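Tyrosine--tRNA ligase, mitochondrial (Coccidioides posadasii, PDB 5IJX) probably charges mitochondrial tRNA(Tyr) with L-tyrosine at the expense of ATP, and is described here in a C-terminally truncated form. Local coordinates at residues E20-Q25 with H96-V101; Q35-F40 with V66-G71; D58-R63 with K232-V237; P86-G91 with F145-Y150. All blocks are in the same frame, centred on the assembly; numbering follows the deposited sequence.

Interaction 1: E20-Q25 with H96-V101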
# COMPACT_ATOMS: atom_id res chain seq x y z
N GLU A 20 -20.14 -10.73 34.38
CA GLU A 20 -21.36 -11.06 35.12
C GLU A 20 -22.35 -9.91 35.07
O GLU A 20 -23.51 -10.08 34.69
CB GLU A 20 -21.03 -11.41 36.57
CG GLU A 20 -20.06 -12.57 36.75
CD GLU A 20 -20.45 -13.80 35.95
OE1 GLU A 20 -21.57 -14.31 36.16
OE2 GLU A 20 -19.64 -14.24 35.11
N GLN A 21 -21.90 -8.71 35.46
CA GLN A 21 -22.76 -7.54 35.39
C GLN A 21 -23.41 -7.41 34.02
O GLN A 21 -24.61 -7.16 33.90
CB GLN A 21 -21.97 -6.28 35.73
N TRP A 22 -22.62 -7.61 32.96
CA TRP A 22 -23.16 -7.47 31.61
C TRP A 22 -24.16 -8.57 31.29
O TRP A 22 -25.12 -8.32 30.55
CB TRP A 22 -22.03 -7.47 30.59
CG TRP A 22 -22.40 -6.76 29.34
CD1 TRP A 22 -22.78 -7.32 28.15
CD2 TRP A 22 -22.47 -5.35 29.15
NE1 TRP A 22 -23.06 -6.34 27.23
CE2 TRP A 22 -22.88 -5.12 27.82
CE3 TRP A 22 -22.21 -4.25 29.97
CZ2 TRP A 22 -23.04 -3.84 27.30
CZ3 TRP A 22 -22.37 -2.98 29.46
CH2 TRP A 22 -22.78 -2.78 28.13
N LYS A 23 -23.97 -9.78 31.81
CA LYS A 23 -24.92 -10.86 31.56
C LYS A 23 -26.24 -10.61 32.28
O LYS A 23 -27.31 -10.82 31.70
CB LYS A 23 -24.31 -12.19 31.99
N LEU A 24 -26.18 -10.16 33.53
CA LEU A 24 -27.41 -9.80 34.25
C LEU A 24 -28.14 -8.67 33.53
O LEU A 24 -29.33 -8.79 33.22
CB LEU A 24 -27.08 -9.41 35.69
CG LEU A 24 -26.33 -10.45 36.52
CD1 LEU A 24 -25.94 -9.87 37.86
CD2 LEU A 24 -27.17 -11.71 36.70
N GLN A 25 -27.44 -7.57 33.27
CA GLN A 25 -28.04 -6.47 32.51
C GLN A 25 -28.64 -6.98 31.21
O GLN A 25 -29.71 -6.51 30.78
CB GLN A 25 -26.98 -5.40 32.23
CG GLN A 25 -27.52 -4.12 31.62
CD GLN A 25 -26.44 -3.27 30.99
OE1 GLN A 25 -26.22 -2.12 31.37
NE2 GLN A 25 -25.74 -3.84 30.00
N HIS A 96 -21.83 4.16 29.65
CA HIS A 96 -22.62 2.95 29.79
C HIS A 96 -21.75 1.71 29.95
O HIS A 96 -22.26 0.59 29.85
CB HIS A 96 -23.57 2.80 28.60
CG HIS A 96 -24.84 3.59 28.74
ND1 HIS A 96 -26.06 3.01 29.02
CD2 HIS A 96 -25.07 4.92 28.65
CE1 HIS A 96 -26.99 3.94 29.09
NE2 HIS A 96 -26.42 5.11 28.87
N GLY A 97 -20.46 1.87 30.21
CA GLY A 97 -19.56 0.75 30.41
C GLY A 97 -18.99 0.16 29.15
O GLY A 97 -18.17 -0.77 29.24
N LEU A 98 -19.38 0.66 27.98
CA LEU A 98 -18.81 0.21 26.72
C LEU A 98 -17.55 1.01 26.41
O LEU A 98 -17.39 2.15 26.85
CB LEU A 98 -19.83 0.37 25.59
CG LEU A 98 -21.02 -0.58 25.69
CD1 LEU A 98 -22.24 -0.01 24.99
CD2 LEU A 98 -20.66 -1.94 25.10
N LYS A 99 -16.64 0.39 25.66
CA LYS A 99 -15.37 1.02 25.35
C LYS A 99 -15.55 2.10 24.30
O LYS A 99 -16.27 1.91 23.31
CB LYS A 99 -14.36 -0.02 24.87
CG LYS A 99 -12.95 0.55 24.70
CD LYS A 99 -11.92 -0.53 24.43
CE LYS A 99 -10.50 0.02 24.58
NZ LYS A 99 -9.47 -1.01 24.26
N ALA A 100 -14.90 3.24 24.51
CA ALA A 100 -14.96 4.37 23.60
C ALA A 100 -13.55 4.75 23.17
O ALA A 100 -12.68 4.98 24.01
CB ALA A 100 -15.65 5.57 24.25
N VAL A 101 -13.34 4.81 21.85
CA VAL A 101 -12.05 5.12 21.27
C VAL A 101 -12.21 6.34 20.37
O VAL A 101 -12.92 6.28 19.36
CB VAL A 101 -11.48 3.94 20.47
CG1 VAL A 101 -10.24 4.35 19.69
CG2 VAL A 101 -11.16 2.78 21.40
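Trp22 reaches Leu98 with the far end of its indole, and the leucine runs roughly perpendicular to it. The six-membered ring does the touching: Trp22 CH2 lies 3.7 Å from Leu98 CG, and Trp22 CZ2 is 3.8 Å from Leu98 CD2, so one branch and the fork of the leucine meet the same corner of the ring. A first torsion of -155°, which turns Trp22 CG away from its own N, carries the indole out from helix 7-31. A second neighbour, the carbonyl O of His96, stands at the indole edge near its plane, 3.6 Å from Trp22 CZ3. Between His96 and Leu98 lies Gly97, at positive phi, the C' residue of the Schellman motif that ends helix 84-95; the turn leads straight into strand 99-104 of the nucleotide-binding Rossmann-type domain. Within its own helix, Trp22 has Gln25 over one face, the amide NE2 sitting 3.4 Å above the ring plane and displaced toward the rim. The indole N-H makes a weak hydrogen bond to the backbone O of Ile61, while the carbonyl O of Gly97 accepts a hydrogen bond from Arg65 NH1.

Interaction 2: Q35-F40 with V66-G71. With TYR (tyrosine), chain B.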
# COMPACT_ATOMS: atom_id res chain seq x y z
N GLN A 35 -34.16 -0.86 28.77
CA GLN A 35 -34.03 -0.45 27.38
C GLN A 35 -32.62 -0.72 26.87
O GLN A 35 -31.63 -0.43 27.55
CB GLN A 35 -34.36 1.04 27.22
CG GLN A 35 -34.39 1.50 25.77
CD GLN A 35 -34.66 2.99 25.63
OE1 GLN A 35 -34.19 3.79 26.44
NE2 GLN A 35 -35.41 3.37 24.60
N SER A 36 -32.54 -1.26 25.66
CA SER A 36 -31.25 -1.53 25.04
C SER A 36 -30.53 -0.22 24.74
O SER A 36 -31.12 0.86 24.69
CB SER A 36 -31.42 -2.35 23.76
OG SER A 36 -31.94 -1.54 22.71
N PHE A 37 -29.22 -0.34 24.51
CA PHE A 37 -28.41 0.85 24.25
C PHE A 37 -28.72 1.44 22.88
O PHE A 37 -28.84 2.67 22.75
CB PHE A 37 -26.92 0.49 24.35
CG PHE A 37 -26.01 1.67 24.19
CD1 PHE A 37 -25.94 2.64 25.17
CD2 PHE A 37 -25.20 1.79 23.07
CE1 PHE A 37 -25.09 3.72 25.03
CE2 PHE A 37 -24.35 2.87 22.93
CZ PHE A 37 -24.30 3.84 23.91
N LEU A 38 -28.87 0.60 21.86
CA LEU A 38 -29.19 1.10 20.53
C LEU A 38 -30.54 1.80 20.52
O LEU A 38 -30.68 2.91 19.98
CB LEU A 38 -29.17 -0.05 19.52
CG LEU A 38 -29.33 0.34 18.05
CD1 LEU A 38 -28.17 1.23 17.60
CD2 LEU A 38 -29.42 -0.90 17.19
N SER A 39 -31.56 1.17 21.11
CA SER A 39 -32.87 1.81 21.23
C SER A 39 -32.75 3.18 21.87
O SER A 39 -33.38 4.15 21.43
CB SER A 39 -33.81 0.92 22.03
OG SER A 39 -35.08 1.53 22.19
N PHE A 40 -31.92 3.29 22.92
CA PHE A 40 -31.74 4.57 23.59
C PHE A 40 -31.12 5.60 22.64
O PHE A 40 -31.62 6.72 22.51
CB PHE A 40 -30.87 4.39 24.83
CG PHE A 40 -30.52 5.67 25.52
CD1 PHE A 40 -31.48 6.40 26.20
CD2 PHE A 40 -29.22 6.15 25.50
CE1 PHE A 40 -31.16 7.58 26.83
CE2 PHE A 40 -28.89 7.33 26.14
CZ PHE A 40 -29.86 8.05 26.81
N VAL A 66 -18.89 -4.45 23.96
CA VAL A 66 -18.07 -4.18 22.78
C VAL A 66 -17.51 -2.77 22.83
O VAL A 66 -17.77 -2.02 23.78
CB VAL A 66 -18.88 -4.39 21.48
CG1 VAL A 66 -19.33 -5.84 21.36
CG2 VAL A 66 -20.08 -3.45 21.43
N GLY A 67 -16.74 -2.40 21.81
CA GLY A 67 -16.11 -1.10 21.74
C GLY A 67 -16.57 -0.31 20.53
O GLY A 67 -16.93 -0.88 19.50
N PHE A 68 -16.56 1.01 20.68
CA PHE A 68 -16.95 1.94 19.62
C PHE A 68 -15.77 2.86 19.32
O PHE A 68 -14.92 3.10 20.18
CB PHE A 68 -18.17 2.78 20.04
CG PHE A 68 -19.38 1.97 20.42
CD1 PHE A 68 -20.54 2.02 19.67
CD2 PHE A 68 -19.35 1.15 21.54
CE1 PHE A 68 -21.65 1.28 20.02
CE2 PHE A 68 -20.46 0.40 21.89
CZ PHE A 68 -21.61 0.46 21.13
N TYR A 69 -15.73 3.39 18.10
CA TYR A 69 -14.70 4.36 17.78
C TYR A 69 -15.18 5.28 16.66
O TYR A 69 -15.96 4.88 15.79
CB TYR A 69 -13.37 3.69 17.39
CG TYR A 69 -13.09 3.56 15.90
CD1 TYR A 69 -12.43 4.56 15.21
CD2 TYR A 69 -13.46 2.42 15.20
CE1 TYR A 69 -12.17 4.45 13.86
CE2 TYR A 69 -13.20 2.29 13.85
CZ TYR A 69 -12.56 3.31 13.18
OH TYR A 69 -12.29 3.20 11.83
N ALA A 70 -14.72 6.53 16.72
CA ALA A 70 -14.97 7.53 15.69
C ALA A 70 -13.65 8.22 15.36
O ALA A 70 -12.80 8.41 16.22
CB ALA A 70 -16.01 8.56 16.14
N GLY A 71 -13.50 8.58 14.09
CA GLY A 71 -12.26 9.17 13.60
C GLY A 71 -12.48 10.56 13.05
O GLY A 71 -13.48 10.82 12.38
N TYR B . -12.97 10.03 7.31
CA TYR B . -13.06 10.84 8.51
C TYR B . -13.31 12.31 8.15
O TYR B . -13.86 13.08 8.94
CB TYR B . -11.78 10.71 9.34
CG TYR B . -11.40 9.29 9.70
CD1 TYR B . -12.37 8.34 10.01
CD2 TYR B . -10.07 8.89 9.74
CE1 TYR B . -12.02 7.04 10.34
CE2 TYR B . -9.71 7.60 10.07
CZ TYR B . -10.69 6.68 10.37
OH TYR B . -10.33 5.39 10.70
OXT TYR B . -12.96 12.76 7.06
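Phe37 and Phe68 meet as an offset edge-to-face pair, the edge of the Phe37 ring directed at the face of Phe68. Their centroids are 5.9 Å apart and the planes stand at 69°. Closest are the ring atoms Phe37 CE2 and Phe68 CZ, 4.1 Å apart; the two side chains run in opposite directions and overlap near these outer atoms. The third flat group, Tyr69, follows Phe68 in strand 67-72 and leaves the opposite face of the sheet; at its edge, in the ring plane, lies the phenol oxygen of the bound tyrosine. Phe37 opens helix 37-43 with CG anti to the backbone N (chi1 -176°), which sends its ring toward the strand. The helix start is capped by Ser36, whose OG accepts from Ser39 N at 3.2 Å and also bonds Asp58. Trp92 and Ala93 of helix 84-95 pack against Phe37. On the pocket side, Tyr69 OH and the ligand OH form a 3.1 Å hydrogen bond in which either may be the donor, and Gly71 O lies 3.5 Å from the ligand CB. One strand thus presents an apolar aromatic to the core and a phenol to the substrate, consistent with recognition of tyrosine through its hydroxyl.

Interaction 3: D58-R63 with K232-V237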
# COMPACT_ATOMS: atom_id res chain seq x y z
N ASP A 58 -28.17 -4.33 17.82
CA ASP A 58 -28.81 -4.28 19.13
C ASP A 58 -28.47 -5.54 19.93
O ASP A 58 -28.11 -5.46 21.11
CB ASP A 58 -30.32 -4.13 18.97
CG ASP A 58 -30.99 -3.53 20.19
OD1 ASP A 58 -30.27 -3.01 21.07
OD2 ASP A 58 -32.23 -3.57 20.26
N LYS A 59 -28.58 -6.70 19.29
CA LYS A 59 -28.23 -7.96 19.93
C LYS A 59 -26.78 -7.96 20.39
O LYS A 59 -26.48 -8.34 21.53
CB LYS A 59 -28.49 -9.11 18.96
CG LYS A 59 -28.33 -10.50 19.55
CD LYS A 59 -28.74 -11.57 18.54
CE LYS A 59 -27.55 -12.16 17.82
NZ LYS A 59 -27.94 -12.89 16.58
N LEU A 60 -25.87 -7.54 19.52
CA LEU A 60 -24.45 -7.51 19.87
C LEU A 60 -24.22 -6.67 21.12
O LEU A 60 -23.64 -7.15 22.11
CB LEU A 60 -23.64 -6.95 18.70
CG LEU A 60 -22.15 -6.69 18.97
CD1 LEU A 60 -21.40 -8.01 19.14
CD2 LEU A 60 -21.54 -5.86 17.87
N ILE A 61 -24.66 -5.42 21.10
CA ILE A 61 -24.41 -4.51 22.21
C ILE A 61 -25.04 -5.06 23.49
O ILE A 61 -24.45 -4.99 24.57
CB ILE A 61 -24.92 -3.10 21.88
CG1 ILE A 61 -24.24 -2.58 20.61
CG2 ILE A 61 -24.66 -2.16 23.05
CD1 ILE A 61 -24.74 -1.23 20.14
N THR A 62 -26.25 -5.61 23.38
CA THR A 62 -26.92 -6.13 24.56
C THR A 62 -26.17 -7.32 25.15
O THR A 62 -26.06 -7.44 26.38
CB THR A 62 -28.36 -6.52 24.21
OG1 THR A 62 -29.07 -5.37 23.74
CG2 THR A 62 -29.08 -7.10 25.42
N ARG A 63 -25.64 -8.20 24.30
CA ARG A 63 -25.01 -9.43 24.76
C ARG A 63 -23.51 -9.29 25.03
O ARG A 63 -22.92 -10.20 25.62
CB ARG A 63 -25.19 -10.54 23.72
CG ARG A 63 -26.56 -11.20 23.70
CD ARG A 63 -26.41 -12.68 23.36
NE ARG A 63 -27.64 -13.28 22.86
CZ ARG A 63 -27.69 -14.33 22.06
NH1 ARG A 63 -26.57 -14.91 21.64
NH2 ARG A 63 -28.86 -14.81 21.66
N LYS A 232 -10.92 -5.48 20.21
CA LYS A 232 -12.22 -5.50 20.88
C LYS A 232 -13.16 -4.37 20.45
O LYS A 232 -14.21 -4.20 21.08
CB LYS A 232 -12.06 -5.45 22.41
CG LYS A 232 -11.08 -6.47 22.97
CD LYS A 232 -11.51 -7.90 22.66
CE LYS A 232 -10.52 -8.91 23.24
NZ LYS A 232 -11.02 -10.31 23.15
N VAL A 233 -12.83 -3.62 19.41
CA VAL A 233 -13.69 -2.55 18.90
C VAL A 233 -14.44 -3.08 17.69
O VAL A 233 -13.84 -3.39 16.66
CB VAL A 233 -12.87 -1.30 18.54
CG1 VAL A 233 -13.77 -0.23 17.93
CG2 VAL A 233 -12.16 -0.75 19.78
N GLN A 234 -15.77 -3.16 17.80
CA GLN A 234 -16.59 -3.78 16.77
C GLN A 234 -17.56 -2.84 16.07
O GLN A 234 -18.15 -3.24 15.06
CB GLN A 234 -17.39 -4.95 17.36
CG GLN A 234 -16.55 -6.20 17.61
CD GLN A 234 -17.37 -7.35 18.16
OE1 GLN A 234 -17.05 -7.91 19.21
NE2 GLN A 234 -18.43 -7.71 17.44
N VAL A 235 -17.75 -1.62 16.56
CA VAL A 235 -18.68 -0.67 15.97
C VAL A 235 -17.91 0.59 15.59
O VAL A 235 -17.19 1.15 16.42
CB VAL A 235 -19.83 -0.32 16.94
CG1 VAL A 235 -20.87 0.54 16.24
CG2 VAL A 235 -20.46 -1.58 17.50
N GLN A 236 -18.07 1.03 14.34
CA GLN A 236 -17.52 2.31 13.91
C GLN A 236 -18.65 3.32 13.79
O GLN A 236 -19.68 3.04 13.16
CB GLN A 236 -16.77 2.20 12.58
CG GLN A 236 -16.01 3.49 12.22
CD GLN A 236 -15.26 3.45 10.90
OE1 GLN A 236 -14.80 4.48 10.41
NE2 GLN A 236 -15.13 2.26 10.31
N VAL A 237 -18.45 4.49 14.38
CA VAL A 237 -19.44 5.56 14.38
C VAL A 237 -18.91 6.71 13.54
O VAL A 237 -17.72 7.04 13.61
CB VAL A 237 -19.76 6.04 15.81
CG1 VAL A 237 -20.88 7.07 15.78
CG2 VAL A 237 -20.11 4.86 16.70
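Leu60 meets both Gln234 and Val235, and through them helix 54-63 covers one face of the central parallel sheet of the Rossmann-type catalytic domain, on strand 233-239, where Gln236 lines the tyrosine pocket. Followed from its start, the segment begins with Asp58, whose carboxylate makes a salt bridge with Arg54 and a hydrogen bond with Ser36, while its backbone O accepts twice from Thr62. Lys59 forms salt bridges with Asp272 and Asp274. Leu60 then carries the contact. Its CG points away from its own N (chi1 173°), and both methyls lie against one face of the Gln234 amide, near its nitrogen: CD1 is 3.4 Å and CD2 3.6 Å from Gln234 NE2. Leu60 CD2 also approaches Val235 CG2 at 4.4 Å, an apolar touch next along the strand. Ile61 adds a looser flank and also packs on Phe68, Phe37 and Leu98. Thr62 binds back to the previous turn, its OG1 donating to Asp58 O at 2.8 Å from above the carbonyl plane, on the face opposite to that used by Thr62 N. The Gln234 amide is buried but not wanting for partners: OE1 receives Lys64 NZ, and NE2 donates to the carbonyl of Asn277. Leu60 therefore serves as an apolar cover over an amide whose rotation is probably fixed by Lys64 and Asn277, and no hydrogen bond joins the two segments.

Interaction 4: P86-G91 with F145-Y150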
# COMPACT_ATOMS: atom_id res chain seq x y z
N PRO A 86 -21.13 12.01 16.55
CA PRO A 86 -20.44 10.73 16.81
C PRO A 86 -19.89 10.68 18.22
O PRO A 86 -20.11 9.70 18.95
CB PRO A 86 -19.33 10.71 15.75
CG PRO A 86 -19.81 11.61 14.67
CD PRO A 86 -20.63 12.67 15.33
N PHE A 87 -19.19 11.74 18.63
CA PHE A 87 -18.60 11.75 19.96
C PHE A 87 -19.66 11.66 21.05
O PHE A 87 -19.47 10.93 22.04
CB PHE A 87 -17.75 13.01 20.12
CG PHE A 87 -16.55 13.05 19.20
CD1 PHE A 87 -15.93 11.87 18.81
CD2 PHE A 87 -16.06 14.25 18.71
CE1 PHE A 87 -14.84 11.90 17.97
CE2 PHE A 87 -14.97 14.27 17.87
CZ PHE A 87 -14.36 13.09 17.50
N MSE A 88 -20.78 12.35 20.88
CA MSE A 88 -21.90 12.19 21.79
C MSE A 88 -22.15 10.70 21.97
O MSE A 88 -22.14 10.19 23.09
CB MSE A 88 -23.16 12.89 21.28
CG MSE A 88 -23.09 14.41 21.29
SE MSE A 88 -22.62 15.19 23.01
CE MSE A 88 -23.86 14.20 24.15
N ILE A 89 -22.33 9.98 20.85
CA ILE A 89 -22.53 8.54 20.93
C ILE A 89 -21.42 7.91 21.77
O ILE A 89 -21.68 7.25 22.78
CB ILE A 89 -22.61 7.92 19.52
CG1 ILE A 89 -23.92 8.36 18.84
CG2 ILE A 89 -22.52 6.39 19.59
CD1 ILE A 89 -24.20 7.71 17.49
N LEU A 90 -20.16 8.15 21.38
CA LEU A 90 -19.05 7.64 22.18
C LEU A 90 -19.25 7.97 23.65
O LEU A 90 -19.21 7.09 24.51
CB LEU A 90 -17.72 8.23 21.68
CG LEU A 90 -17.18 7.77 20.32
CD1 LEU A 90 -15.74 8.21 20.17
CD2 LEU A 90 -17.30 6.26 20.12
N GLY A 91 -19.50 9.25 23.95
CA GLY A 91 -19.75 9.67 25.30
C GLY A 91 -20.74 8.74 25.96
O GLY A 91 -20.43 8.08 26.96
N PHE A 145 -12.05 13.41 29.76
CA PHE A 145 -12.29 13.76 31.16
C PHE A 145 -13.56 14.58 31.30
O PHE A 145 -14.30 14.43 32.28
CB PHE A 145 -11.09 14.52 31.72
N SER A 146 -13.84 15.45 30.33
CA SER A 146 -15.07 16.23 30.36
C SER A 146 -16.29 15.32 30.33
O SER A 146 -17.25 15.54 31.07
CB SER A 146 -15.09 17.22 29.20
OG SER A 146 -16.25 18.03 29.24
N PHE A 147 -16.27 14.30 29.47
CA PHE A 147 -17.38 13.34 29.44
C PHE A 147 -17.48 12.57 30.75
O PHE A 147 -18.59 12.17 31.14
CB PHE A 147 -17.22 12.37 28.28
CG PHE A 147 -17.92 12.79 27.02
CD1 PHE A 147 -19.30 12.87 26.98
CD2 PHE A 147 -17.20 13.09 25.88
CE1 PHE A 147 -19.96 13.25 25.83
CE2 PHE A 147 -17.85 13.47 24.72
CZ PHE A 147 -19.22 13.55 24.69
N GLU A 148 -16.36 12.34 31.43
CA GLU A 148 -16.42 11.67 32.72
C GLU A 148 -17.11 12.55 33.76
O GLU A 148 -18.06 12.12 34.42
CB GLU A 148 -15.01 11.27 33.18
CG GLU A 148 -14.97 10.43 34.44
CD GLU A 148 -13.56 9.97 34.79
OE1 GLU A 148 -12.79 9.64 33.87
OE2 GLU A 148 -13.22 9.96 35.99
N LYS A 149 -16.64 13.80 33.90
CA LYS A 149 -17.26 14.76 34.81
C LYS A 149 -18.74 14.93 34.51
O LYS A 149 -19.60 14.55 35.31
CB LYS A 149 -16.55 16.11 34.72
CG LYS A 149 -15.09 16.10 35.15
CD LYS A 149 -14.40 17.42 34.83
N TYR A 150 -19.03 15.50 33.34
CA TYR A 150 -20.41 15.72 32.91
C TYR A 150 -21.25 14.46 33.06
O TYR A 150 -22.45 14.54 33.35
CB TYR A 150 -20.40 16.19 31.45
CG TYR A 150 -21.74 16.63 30.90
CD1 TYR A 150 -22.37 17.77 31.38
CD2 TYR A 150 -22.36 15.91 29.88
CE1 TYR A 150 -23.59 18.18 30.86
CE2 TYR A 150 -23.57 16.32 29.36
CZ TYR A 150 -24.18 17.45 29.85
OH TYR A 150 -25.39 17.84 29.33
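Phe147 is laid against Gly91 so that the glycine CA sits over one face of the ring, a CH-pi contact 3.7 Å from the centroid and only 17° off the ring normal. This is the tightly packed part: Gly91 has no side chain, and the backbone of helix 84-95 itself forms the surface under the ring, Gly91 CA coming to 3.6 Å from Phe147 CE1. The far end of the same ring is met by Phe87 O, 3.7 Å from Phe147 CZ, and by Met88, present as selenomethionine. The Met88 chain is bent at its second and third torsions, which swings its selenium, on a side chain that starts out away from the other helix, back to the ring edge in a Met-aromatic contact, with SE 4.1 Å from Phe147 CZ. Farther along, the contact thins. Tyr150 stays beyond touching distance, its hydroxyl bonded to Glu364 and Phe335, while Glu148 pairs with Arg164 and Lys149 is exposed to solvent. The segment axes come within 11.0 Å of each other and cross at -56°, and the Phe147 ring bridges much of that gap. Helix 84-95 is the beta-alpha-beta crossover between parallel strands 67-72 and 99-104: Phe87 and Leu90 reach strand 67-72, Ile89 touches strand 279-283, and Leu368 of helix 356-370 packs against Met88, Phe147 and Tyr150.

How the interactions relate
From the N terminus, helix 7-31 opens the loop that interaction 1 closes just before strand 99-104. Interaction 2 is nested inside it, running from helix 37-43 to strand 67-72. Helix 54-63 starts the longest loop, interaction 3, which crosses both of these before ending on strand 233-239. Interaction 4 follows interaction 2 in series, crosses interaction 1 and is nested within interaction 3. Three contacts thus bring N-terminal helices to strands 67-72 and 233-239 and to the turn leading into strand 99-104, parallel strands whose backbones bond side by side, whereas interaction 4 joins two helices. Leu90 of helix 84-95 touches Phe68, bringing interaction 4 to the same core.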